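Local coordinates for ribose ABC transporter, substrate binding protein (Conexibacter woesei, PDB 4KQ9), which probably binds a carbohydrate such as ribose as the periplasmic receptor of an ABC transporter, at residues S13-Q18 with G50-S55; N23-G28 with L93-L98; D54-A59 with D65-S70; A76-I81 with E100-L105. The protein carries 1 engineered substitution. All blocks are in the same frame, centred on the assembly; numbering follows the deposited sequence.

Contact 1. Residues S13-Q18 with G50-S55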
loop_
_atom_site.group_PDB
_atom_site.type_symbol
_atom_site.label_atom_id
_atom_site.label_comp_id
_atom_site.label_asym_id
_atom_site.label_seq_id
_atom_site.Cartn_x
_atom_site.Cartn_y
_atom_site.Cartn_z
ATOM N N SER A 13 -5.548 8.693 -13.790
ATOM C CA SER A 13 -4.854 9.775 -13.184
ATOM C C SER A 13 -4.066 9.336 -11.972
ATOM O O SER A 13 -4.655 8.959 -10.924
ATOM C CB SER A 13 -5.814 10.876 -12.754
ATOM O OG SER A 13 -5.211 11.646 -11.712
ATOM N N THR A 14 -2.729 9.363 -12.146
ATOM C CA THR A 14 -1.805 9.061 -11.075
ATOM C C THR A 14 -0.781 10.219 -10.921
ATOM O O THR A 14 -0.989 11.353 -11.453
ATOM C CB THR A 14 -1.224 7.647 -11.236
ATOM O OG1 THR A 14 -0.525 7.266 -10.035
ATOM C CG2 THR A 14 -0.329 7.498 -12.454
ATOM N N PHE A 15 0.237 9.981 -10.101
ATOM C CA PHE A 15 1.239 10.997 -9.799
ATOM C C PHE A 15 2.585 10.289 -9.603
ATOM O O PHE A 15 2.653 9.039 -9.538
ATOM C CB PHE A 15 0.829 11.824 -8.576
ATOM C CG PHE A 15 0.678 11.016 -7.321
ATOM C CD1 PHE A 15 1.776 10.806 -6.468
ATOM C CD2 PHE A 15 -0.548 10.427 -7.001
ATOM C CE1 PHE A 15 1.641 10.061 -5.322
ATOM C CE2 PHE A 15 -0.669 9.657 -5.856
ATOM C CZ PHE A 15 0.415 9.484 -5.024
ATOM N N GLY A 16 3.654 11.086 -9.573
ATOM C CA GLY A 16 4.989 10.564 -9.283
ATOM C C GLY A 16 5.579 9.657 -10.348
ATOM O O GLY A 16 5.581 8.407 -10.207
ATOM N N ALA A 17 6.138 10.287 -11.391
ATOM C CA ALA A 17 6.928 9.579 -12.414
ATOM C C ALA A 17 8.034 8.750 -11.773
ATOM O O ALA A 17 8.437 7.742 -12.277
ATOM C CB ALA A 17 7.526 10.586 -13.413
ATOM N N GLN A 18 8.535 9.151 -10.626
ATOM C CA GLN A 18 9.661 8.400 -10.072
ATOM C C GLN A 18 9.233 7.256 -9.120
ATOM O O GLN A 18 10.028 6.370 -8.855
ATOM C CB GLN A 18 10.638 9.362 -9.392
ATOM C CG GLN A 18 11.088 10.507 -10.325
ATOM C CD GLN A 18 12.162 10.071 -11.316
ATOM O OE1 GLN A 18 11.926 9.990 -12.514
ATOM N NE2 GLN A 18 13.343 9.764 -10.805
ATOM N N GLY A 50 -2.630 20.371 -6.388
ATOM C CA GLY A 50 -3.138 21.306 -7.356
ATOM C C GLY A 50 -2.898 20.822 -8.743
ATOM O O GLY A 50 -3.723 21.015 -9.611
ATOM N N LYS A 51 -1.772 20.176 -8.980
ATOM C CA LYS A 51 -1.453 19.725 -10.322
ATOM C C LYS A 51 -2.345 18.521 -10.687
ATOM O O LYS A 51 -2.757 18.325 -11.861
ATOM C CB LYS A 51 0.021 19.315 -10.382
ATOM C CG LYS A 51 0.763 19.776 -11.628
ATOM C CD LYS A 51 0.219 19.083 -12.872
ATOM C CE LYS A 51 1.314 18.863 -13.905
ATOM N NZ LYS A 51 2.106 17.645 -13.636
ATOM N N GLN A 52 -2.594 17.673 -9.692
ATOM C CA GLN A 52 -3.428 16.481 -9.966
ATOM C C GLN A 52 -4.865 16.899 -10.268
ATOM O O GLN A 52 -5.479 16.372 -11.181
ATOM C CB GLN A 52 -3.404 15.444 -8.836
ATOM C CG GLN A 52 -3.742 14.053 -9.429
ATOM C CD GLN A 52 -3.814 12.894 -8.435
ATOM O OE1 GLN A 52 -3.668 13.051 -7.210
ATOM N NE2 GLN A 52 -4.058 11.706 -8.987
ATOM N N ILE A 53 -5.353 17.862 -9.502
ATOM C CA ILE A 53 -6.662 18.487 -9.734
ATOM C C ILE A 53 -6.840 19.022 -11.160
ATOM O O ILE A 53 -7.874 18.775 -11.788
ATOM C CB ILE A 53 -6.919 19.573 -8.712
ATOM C CG1 ILE A 53 -7.115 18.929 -7.365
ATOM C CG2 ILE A 53 -8.145 20.396 -9.083
ATOM C CD1 ILE A 53 -7.180 19.910 -6.227
ATOM N N ASP A 54 -5.834 19.711 -11.699
ATOM C CA ASP A 54 -5.947 20.214 -13.070
ATOM C C ASP A 54 -5.963 19.036 -13.999
ATOM O O ASP A 54 -6.653 19.036 -15.048
ATOM C CB ASP A 54 -4.738 21.088 -13.510
ATOM C CG ASP A 54 -4.481 22.310 -12.612
ATOM O OD1 ASP A 54 -5.398 22.816 -11.916
ATOM O OD2 ASP A 54 -3.316 22.779 -12.632
ATOM N N SER A 55 -5.161 18.029 -13.667
ATOM C CA SER A 55 -5.039 16.917 -14.605
ATOM C C SER A 55 -6.402 16.174 -14.695
ATOM O O SER A 55 -6.853 15.798 -15.779
ATOM C CB SER A 55 -3.908 16.000 -14.205
ATOM O OG SER A 55 -3.864 14.885 -15.066
HETATM O O HOH W 1 -2.941 12.941 -13.000
#

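Contact 2. Residues N23-G28 with L93-L98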
loop_
_atom_site.group_PDB
_atom_site.type_symbol
_atom_site.label_atom_id
_atom_site.label_comp_id
_atom_site.label_asym_id
_atom_site.label_seq_id
_atom_site.Cartn_x
_atom_site.Cartn_y
_atom_site.Cartn_z
ATOM N N ASN A 23 4.293 3.466 -10.611
ATOM C CA ASN A 23 4.735 2.971 -11.873
ATOM C C ASN A 23 4.243 1.553 -12.110
ATOM O O ASN A 23 3.804 1.256 -13.200
ATOM C CB ASN A 23 6.276 3.093 -12.040
ATOM C CG ASN A 23 6.713 4.525 -12.317
ATOM O OD1 ASN A 23 5.984 5.296 -12.899
ATOM N ND2 ASN A 23 7.906 4.892 -11.865
ATOM N N ARG A 24 4.274 0.678 -11.097
ATOM C CA ARG A 24 3.904 -0.710 -11.286
ATOM C C ARG A 24 2.391 -0.852 -11.447
ATOM O O ARG A 24 1.915 -1.732 -12.156
ATOM C CB ARG A 24 4.388 -1.614 -10.120
ATOM C CG ARG A 24 5.802 -2.216 -10.325
ATOM C CD ARG A 24 6.123 -3.404 -9.389
ATOM N NE ARG A 24 5.730 -3.193 -7.970
ATOM C CZ ARG A 24 6.373 -2.423 -7.079
ATOM N NH1 ARG A 24 7.480 -1.761 -7.433
ATOM N NH2 ARG A 24 5.925 -2.317 -5.823
ATOM N N ILE A 25 1.651 -0.058 -10.737
ATOM C CA ILE A 25 0.184 -0.070 -10.944
ATOM C C ILE A 25 -0.134 0.325 -12.424
ATOM O O ILE A 25 -0.915 -0.332 -13.063
ATOM C CB ILE A 25 -0.537 0.862 -10.011
ATOM C CG1 ILE A 25 -0.319 0.458 -8.540
ATOM C CG2 ILE A 25 -2.016 0.802 -10.310
ATOM C CD1 ILE A 25 -1.153 1.292 -7.615
ATOM N N GLY A 26 0.502 1.395 -12.921
ATOM C CA GLY A 26 0.341 1.806 -14.321
ATOM C C GLY A 26 0.617 0.684 -15.288
ATOM O O GLY A 26 -0.150 0.467 -16.214
ATOM N N GLU A 27 1.707 -0.060 -15.068
ATOM C CA GLU A 27 2.007 -1.205 -15.896
ATOM C C GLU A 27 0.955 -2.309 -15.887
ATOM O O GLU A 27 0.615 -2.886 -16.930
ATOM C CB GLU A 27 3.353 -1.851 -15.497
ATOM C CG GLU A 27 4.568 -0.913 -15.608
ATOM N N GLY A 28 0.447 -2.674 -14.721
ATOM C CA GLY A 28 -0.548 -3.750 -14.687
ATOM C C GLY A 28 -1.869 -3.290 -15.377
ATOM O O GLY A 28 -2.553 -4.125 -16.053
ATOM N N LEU A 93 -11.545 4.702 -7.349
ATOM C CA LEU A 93 -10.376 5.047 -6.613
ATOM C C LEU A 93 -9.447 3.836 -6.531
ATOM O O LEU A 93 -9.900 2.683 -6.372
ATOM C CB LEU A 93 -10.737 5.513 -5.203
ATOM C CG LEU A 93 -11.690 6.683 -5.266
ATOM C CD1 LEU A 93 -12.296 6.866 -3.898
ATOM C CD2 LEU A 93 -10.939 7.899 -5.817
ATOM N N LEU A 94 -8.146 4.096 -6.583
ATOM C CA LEU A 94 -7.184 3.005 -6.747
ATOM C C LEU A 94 -5.993 3.216 -5.817
ATOM O O LEU A 94 -5.374 4.277 -5.856
ATOM C CB LEU A 94 -6.770 2.913 -8.222
ATOM C CG LEU A 94 -5.785 1.809 -8.546
ATOM C CD1 LEU A 94 -6.221 0.454 -8.083
ATOM C CD2 LEU A 94 -5.439 1.703 -10.010
ATOM N N ALA A 95 -5.715 2.205 -4.995
ATOM C CA ALA A 95 -4.645 2.112 -3.944
ATOM C C ALA A 95 -4.866 2.938 -2.668
ATOM O O ALA A 95 -4.562 2.494 -1.534
ATOM C CB ALA A 95 -3.266 2.362 -4.525
ATOM N N ASP A 96 -5.365 4.142 -2.858
ATOM C CA ASP A 96 -5.698 5.051 -1.799
ATOM C C ASP A 96 -7.065 5.678 -2.045
ATOM O O ASP A 96 -7.465 5.949 -3.200
ATOM C CB ASP A 96 -4.654 6.171 -1.699
ATOM C CG ASP A 96 -3.307 5.674 -1.204
ATOM O OD1 ASP A 96 -3.193 5.273 -0.003
ATOM O OD2 ASP A 96 -2.367 5.679 -2.038
ATOM N N GLY A 97 -7.753 5.947 -0.951
ATOM C CA GLY A 97 -9.108 6.469 -0.957
ATOM C C GLY A 97 -9.181 7.960 -0.639
ATOM O O GLY A 97 -8.183 8.652 -0.659
ATOM N N LEU A 98 -10.388 8.473 -0.474
ATOM C CA LEU A 98 -10.599 9.887 -0.155
ATOM C C LEU A 98 -11.078 9.961 1.270
ATOM O O LEU A 98 -11.384 8.917 1.905
ATOM C CB LEU A 98 -11.621 10.526 -1.075
ATOM C CG LEU A 98 -11.317 10.458 -2.578
ATOM C CD1 LEU A 98 -12.392 11.078 -3.460
ATOM C CD2 LEU A 98 -9.955 11.040 -2.896
#

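Contact 3. Residues D54-A59 with D65-S70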
loop_
_atom_site.group_PDB
_atom_site.type_symbol
_atom_site.label_atom_id
_atom_site.label_comp_id
_atom_site.label_asym_id
_atom_site.label_seq_id
_atom_site.Cartn_x
_atom_site.Cartn_y
_atom_site.Cartn_z
ATOM N N ASP A 54 -5.834 19.711 -11.699
ATOM C CA ASP A 54 -5.947 20.214 -13.070
ATOM C C ASP A 54 -5.963 19.036 -13.999
ATOM O O ASP A 54 -6.653 19.036 -15.048
ATOM C CB ASP A 54 -4.738 21.088 -13.510
ATOM C CG ASP A 54 -4.481 22.310 -12.612
ATOM O OD1 ASP A 54 -5.398 22.816 -11.916
ATOM O OD2 ASP A 54 -3.316 22.779 -12.632
ATOM N N SER A 55 -5.161 18.029 -13.667
ATOM C CA SER A 55 -5.039 16.917 -14.605
ATOM C C SER A 55 -6.402 16.174 -14.695
ATOM O O SER A 55 -6.853 15.798 -15.779
ATOM C CB SER A 55 -3.908 16.000 -14.205
ATOM O OG SER A 55 -3.864 14.885 -15.066
ATOM N N ILE A 56 -7.066 16.053 -13.546
ATOM C CA ILE A 56 -8.336 15.341 -13.451
ATOM C C ILE A 56 -9.408 16.186 -14.139
ATOM O O ILE A 56 -10.110 15.694 -15.057
ATOM C CB ILE A 56 -8.717 15.115 -11.980
ATOM C CG1 ILE A 56 -7.876 13.954 -11.428
ATOM C CG2 ILE A 56 -10.216 14.830 -11.833
ATOM C CD1 ILE A 56 -7.943 13.813 -9.943
ATOM N N ASP A 57 -9.527 17.434 -13.655
ATOM C CA ASP A 57 -10.439 18.456 -14.246
ATOM C C ASP A 57 -10.309 18.429 -15.746
ATOM O O ASP A 57 -11.281 18.473 -16.468
ATOM C CB ASP A 57 -10.114 19.890 -13.749
ATOM C CG ASP A 57 -10.705 20.212 -12.373
ATOM O OD1 ASP A 57 -11.726 19.606 -11.976
ATOM O OD2 ASP A 57 -10.149 21.093 -11.660
ATOM N N ASN A 58 -9.084 18.301 -16.220
ATOM C CA ASN A 58 -8.852 18.278 -17.626
ATOM C C ASN A 58 -9.315 17.000 -18.306
ATOM O O ASN A 58 -9.914 17.040 -19.403
ATOM C CB ASN A 58 -7.376 18.489 -17.902
ATOM C CG ASN A 58 -7.050 18.286 -19.356
ATOM O OD1 ASN A 58 -7.646 18.919 -20.231
ATOM N ND2 ASN A 58 -6.136 17.364 -19.630
ATOM N N ALA A 59 -9.031 15.850 -17.686
ATOM C CA ALA A 59 -9.488 14.587 -18.284
ATOM C C ALA A 59 -11.016 14.559 -18.352
ATOM O O ALA A 59 -11.583 14.097 -19.331
ATOM C CB ALA A 59 -8.950 13.380 -17.523
ATOM N N ASP A 65 -15.263 7.624 -20.921
ATOM C CA ASP A 65 -16.264 6.649 -20.436
ATOM C C ASP A 65 -15.956 6.181 -19.016
ATOM O O ASP A 65 -16.813 5.638 -18.381
ATOM C CB ASP A 65 -16.319 5.443 -21.310
ATOM C CG ASP A 65 -16.735 5.768 -22.758
ATOM O OD1 ASP A 65 -17.811 6.365 -22.871
ATOM O OD2 ASP A 65 -16.003 5.386 -23.733
ATOM N N GLY A 66 -14.721 6.315 -18.565
ATOM C CA GLY A 66 -14.355 6.012 -17.172
ATOM C C GLY A 66 -13.078 6.696 -16.716
ATOM O O GLY A 66 -12.231 7.049 -17.539
ATOM N N LEU A 67 -13.016 6.981 -15.421
ATOM C CA LEU A 67 -11.873 7.566 -14.749
ATOM C C LEU A 67 -11.451 6.685 -13.577
ATOM O O LEU A 67 -12.280 6.386 -12.715
ATOM C CB LEU A 67 -12.239 8.915 -14.168
ATOM C CG LEU A 67 -11.189 9.787 -13.456
ATOM C CD1 LEU A 67 -9.964 10.088 -14.308
ATOM C CD2 LEU A 67 -11.795 11.100 -13.008
ATOM N N ILE A 68 -10.171 6.331 -13.532
ATOM C CA ILE A 68 -9.543 5.700 -12.376
ATOM C C ILE A 68 -8.558 6.740 -11.773
ATOM O O ILE A 68 -7.866 7.429 -12.515
ATOM C CB ILE A 68 -8.836 4.419 -12.800
ATOM C CG1 ILE A 68 -9.800 3.536 -13.614
ATOM C CG2 ILE A 68 -8.143 3.732 -11.604
ATOM C CD1 ILE A 68 -9.157 2.315 -14.185
ATOM N N VAL A 69 -8.544 6.877 -10.449
ATOM C CA VAL A 69 -7.727 7.856 -9.781
ATOM C C VAL A 69 -7.004 7.234 -8.617
ATOM O O VAL A 69 -7.641 6.695 -7.728
ATOM C CB VAL A 69 -8.554 9.012 -9.186
ATOM C CG1 VAL A 69 -7.619 10.059 -8.620
ATOM C CG2 VAL A 69 -9.488 9.643 -10.225
ATOM N N SER A 70 -5.673 7.341 -8.602
ATOM C CA SER A 70 -4.889 7.184 -7.336
ATOM C C SER A 70 -4.609 8.598 -6.773
ATOM O O SER A 70 -3.810 9.340 -7.360
ATOM C CB SER A 70 -3.577 6.453 -7.566
ATOM O OG SER A 70 -3.791 5.149 -8.114
#

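Contact 4. Residues A76-I81 with E100-L105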
loop_
_atom_site.group_PDB
_atom_site.type_symbol
_atom_site.label_atom_id
_atom_site.label_comp_id
_atom_site.label_asym_id
_atom_site.label_seq_id
_atom_site.Cartn_x
_atom_site.Cartn_y
_atom_site.Cartn_z
ATOM N N ALA A 76 -8.080 17.054 -0.402
ATOM C CA ALA A 76 -8.032 18.160 -1.330
ATOM C C ALA A 76 -8.690 17.804 -2.646
ATOM O O ALA A 76 -9.238 18.685 -3.319
ATOM C CB ALA A 76 -6.586 18.558 -1.575
ATOM N N LEU A 77 -8.602 16.517 -3.018
ATOM C CA LEU A 77 -9.155 16.003 -4.280
ATOM C C LEU A 77 -10.685 15.734 -4.250
ATOM O O LEU A 77 -11.279 15.472 -5.287
ATOM C CB LEU A 77 -8.410 14.722 -4.730
ATOM C CG LEU A 77 -7.287 14.934 -5.744
ATOM C CD1 LEU A 77 -6.311 15.982 -5.216
ATOM C CD2 LEU A 77 -6.558 13.644 -6.025
ATOM N N VAL A 78 -11.291 15.815 -3.079
ATOM C CA VAL A 78 -12.706 15.520 -2.935
ATOM C C VAL A 78 -13.618 16.288 -3.876
ATOM O O VAL A 78 -14.408 15.672 -4.600
ATOM C CB VAL A 78 -13.162 15.687 -1.478
ATOM C CG1 VAL A 78 -14.681 15.694 -1.369
ATOM C CG2 VAL A 78 -12.532 14.601 -0.614
ATOM N N PRO A 79 -13.522 17.619 -3.892
ATOM C CA PRO A 79 -14.410 18.407 -4.762
ATOM C C PRO A 79 -14.307 18.054 -6.236
ATOM O O PRO A 79 -15.292 17.895 -6.931
ATOM C CB PRO A 79 -13.914 19.851 -4.533
ATOM C CG PRO A 79 -13.423 19.824 -3.141
ATOM C CD PRO A 79 -12.747 18.484 -2.997
ATOM N N THR A 80 -13.094 17.913 -6.700
ATOM C CA THR A 80 -12.852 17.537 -8.067
ATOM C C THR A 80 -13.418 16.134 -8.418
ATOM O O THR A 80 -14.084 15.943 -9.408
ATOM C CB THR A 80 -11.332 17.530 -8.313
ATOM O OG1 THR A 80 -10.731 18.631 -7.619
ATOM C CG2 THR A 80 -11.023 17.587 -9.803
ATOM N N ILE A 81 -13.153 15.139 -7.592
ATOM C CA ILE A 81 -13.595 13.796 -7.968
ATOM C C ILE A 81 -15.150 13.750 -7.840
ATOM O O ILE A 81 -15.842 13.265 -8.711
ATOM C CB ILE A 81 -12.860 12.752 -7.128
ATOM C CG1 ILE A 81 -11.385 12.779 -7.538
ATOM C CG2 ILE A 81 -13.513 11.386 -7.340
ATOM C CD1 ILE A 81 -10.448 12.077 -6.580
ATOM N N GLU A 100 -13.869 11.282 2.243
ATOM C CA GLU A 100 -15.272 11.021 2.414
ATOM C C GLU A 100 -15.807 10.406 1.153
ATOM O O GLU A 100 -15.158 10.490 0.106
ATOM C CB GLU A 100 -16.010 12.340 2.712
ATOM C CG GLU A 100 -16.145 13.257 1.493
ATOM C CD GLU A 100 -16.632 14.681 1.848
ATOM O OE1 GLU A 100 -15.930 15.384 2.624
ATOM O OE2 GLU A 100 -17.715 15.095 1.352
ATOM N N ASP A 101 -17.004 9.827 1.239
ATOM C CA ASP A 101 -17.625 9.127 0.099
ATOM C C ASP A 101 -18.080 10.178 -0.867
ATOM O O ASP A 101 -18.795 11.081 -0.502
ATOM C CB ASP A 101 -18.812 8.268 0.575
ATOM C CG ASP A 101 -19.436 7.373 -0.536
ATOM O OD1 ASP A 101 -19.154 7.506 -1.756
ATOM O OD2 ASP A 101 -20.294 6.531 -0.179
ATOM N N VAL A 102 -17.680 10.074 -2.117
ATOM C CA VAL A 102 -18.211 10.978 -3.107
ATOM C C VAL A 102 -19.003 10.269 -4.223
ATOM O O VAL A 102 -19.126 10.819 -5.311
ATOM C CB VAL A 102 -17.070 11.861 -3.710
ATOM C CG1 VAL A 102 -16.323 12.604 -2.604
ATOM C CG2 VAL A 102 -16.092 11.038 -4.522
ATOM N N GLY A 103 -19.525 9.055 -4.005
ATOM C CA GLY A 103 -20.304 8.420 -5.084
ATOM C C GLY A 103 -19.463 7.712 -6.157
ATOM O O GLY A 103 -19.938 7.372 -7.282
ATOM N N GLN A 104 -18.213 7.447 -5.817
ATOM C CA GLN A 104 -17.393 6.574 -6.647
ATOM C C GLN A 104 -18.062 5.231 -6.843
ATOM O O GLN A 104 -18.778 4.700 -5.950
ATOM C CB GLN A 104 -15.975 6.444 -6.088
ATOM C CG GLN A 104 -15.790 5.593 -4.841
ATOM C CD GLN A 104 -16.142 6.351 -3.584
ATOM O OE1 GLN A 104 -16.391 7.556 -3.644
ATOM N NE2 GLN A 104 -16.149 5.661 -2.433
ATOM N N LEU A 105 -17.805 4.673 -7.994
ATOM C CA LEU A 105 -18.166 3.295 -8.316
ATOM C C LEU A 105 -17.529 2.259 -7.397
ATOM O O LEU A 105 -18.216 1.318 -6.953
ATOM C CB LEU A 105 -17.765 3.023 -9.774
ATOM C CG LEU A 105 -18.261 1.755 -10.439
ATOM C CD1 LEU A 105 -19.739 1.905 -10.759
ATOM C CD2 LEU A 105 -17.420 1.437 -11.689
#

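Contact 1. Residues S13-Q18 with G50-S55
Gln52, on helix 49-61, reaches across to Ser13 and Phe15 at the end of strand 9-15, a helix-on-sheet contact of the Rossmann-like lobe of a type I periplasmic binding protein. Helix and strand segments run nearly antiparallel, their axes 9.1 Å apart at closest. From CB the glutamine sets off with CG anti to the backbone N (chi1 -155°), and the extended chain carries the amide to the sheet. CG passes 3.6 Å from Ser13 OG. Beyond CD the amide divides its work. NE2 donates to Ser13 OG over 3.0 Å with an N-H...O angle of 155°, and gives a second hydrogen bond to Ser70 O. OE1 accepts from Ile72 N and lies obliquely to the Phe15 ring, 4.1 Å from CD2. Two bonds on NE2 and one on OE1 hold the amide's rotation. With an alanine here, Ser13 OG, Ser70 O and Ile72 N would probably lose their side-chain mate and a gap would open beside Ser13. One water bridges the segments: it donates to Thr14 O (3.0 Å) and is hydrogen-bonded to Ser13 OG (2.9 Å) and Ser55 OG (3.0 Å).

Contact 2. Residues N23-G28 with L93-L98
Leu94 O, at the edge of the contact with Ile25, is gripped twice: the backbone N of Asp96 donates to it over 3.0 Å, and Ser70 OG, just beyond the neighbouring strand 66-69, is also hydrogen-bonded to it. The bond to a residue two positions on, with Ala95 at phi 73° and psi -40°, fits a classic gamma turn, which ends strand 91-94 in the parallel sheet of this type I periplasmic binding protein lobe. The turn leaves the side chains of Leu94 and Ala95 both pointing toward helix 20-35, where Ile25 receives them.

Ile25 meets the two with different branches. Its CG2, anti to the backbone N, touches Leu94 CD2 at 3.6 Å, the closer of the two approaches. The other branch runs out through CG1 beside the backbone N, bringing CD1 to 3.9 Å from Ala95 CB. The side chains of Leu94 and Ile25 pass one another running opposite ways, and the touch is methyl to methyl. Tyr12 of strand 9-15 touches both, while Ala247 and Ala254 of helix 247-264 adjoin Ile25 and Leu94 respectively. The three residues of the contact are buried, and what joins the segments is apolar packing.

The side chain of Ala95 is about 5 Å from a bound glycerol, probably from the crystallisation liquor, that may mark a pocket at the strand end. Asp96 OD2 is hydrogen-bonded to O1 of a glycerol.

Contact 3. Residues D54-A59 with D65-S70
Ile56 on helix 49-61 packs on Leu67 and Val69 of strand 66-69, within the beta-alpha-beta crossover that runs from strand 39-45 through this helix to strand 66-69 of the same sheet, with strand 9-15 between the two. The two segments bury 136 Å² between them, and what joins them is apolar.

The apolar contacts come from the two branches of one isoleucine. Its CG1 lies beside the backbone N (chi1 -77°), and the extended branch carries CD1 to meet Val69 CG1 tip to tip at 4.0 Å. The short branch, CG2, comes within 4.2 Å of Leu67 CD2. One turn along the helix, Ala59 CB approaches Leu67 CD1 more loosely, at 4.7 Å. Leu67 and Val69 are two apart on the strand, so both point to the helix, whereas Ile68 between them faces helix 247-264. Helix 78-86 adds to the layer, with the Thr80 methyl CG2 against Ile56 and Ile81 against Val69.

Polar atoms are engaged along the chain or across the sheet. In the helix, Asn58 N donates to Asp54 O (2.8 Å) and Ala59 N to Ser55 O (2.9 Å). Strand 66-69 pairs with strand 9-15 through Gly66 and Ile68, and with strand 91-94 through Leu67. Just beyond its end, Ser70 OG is hydrogen-bonded to Tyr12 OH.

With backbone groups already paired in helix and sheet, the interface itself needs no polar partner; its methyl contacts lack the directionality of hydrogen bonds, and their fit depends on the shapes of Ile56, Leu67 and Val69.

Contact 4. Residues A76-I81 with E100-L105
Val78 on helix 78-86 faces Val102 in the irregular chain 100-105 with their CA atoms 7.1 Å apart, and the approach buries 196 Å² between the two segments.

The valines cross obliquely and touch through Val78 CG1 and Val102 CG1, 3.7 Å apart. The other methyl of Val102, CG2, meets Ile81 CG2 at 3.8 Å, so the valine spans two residues of the same helical face. Glu100 flanks this apolar patch with its stem: CG, between the backbone N and the carbonyl carbon (chi1 73°), starts an extended chain that passes Val78 at about a right angle and brings CD to 3.9 Å from Val78 CG1. The carboxylate carbon thus rests against a methyl of Val78, while Glu100 itself is exposed.

Side chains within the loop shape the backbone that presents Val102. Asp101 OD1 accepts from Gly103 N at 2.8 Å with an N-H...O angle of 170°, closing an Asx turn. The same oxygen forms a salt bridge with Arg270. Gln104 OE1 takes the Val102 N-H in its carbonyl plane, at 3.2 Å, so both N-H groups that flank the Val102 carbonyl are engaged. Gly103 has backbone angles at which a CB would strike the preceding carbonyl, which suits glycine.

Helix 78-86 is the crossover between the adjacent parallel strands 66-69 and 91-94, and the loop packed against it leads from 91-94 to strand 106-109, connections of the Rossmann-like sheet in a type I periplasmic binding protein.

In the fold
From the N terminus, strand 9-15 and helix 20-35 open contacts 1 and 2 in turn. Contact 1 closes first, when helix 49-61 returns to the strand. Contact 3 starts on that helix, sharing Asp54 and Ser55, and closes a short loop at the neighbouring strand 66-69. Contact 4 opens next, on helix 78-86. Contact 2 closes at residues 93-98, so its loop holds all of contact 3 and crosses those of contacts 1 and 4; contact 4 ends last. Contacts 1 to 3 tie helix 20-35 on one face and helix 49-61 on the other to one parallel sheet; contact 4 ties helix 78-86, on the same face as 49-61, to the loop before strand 106-109.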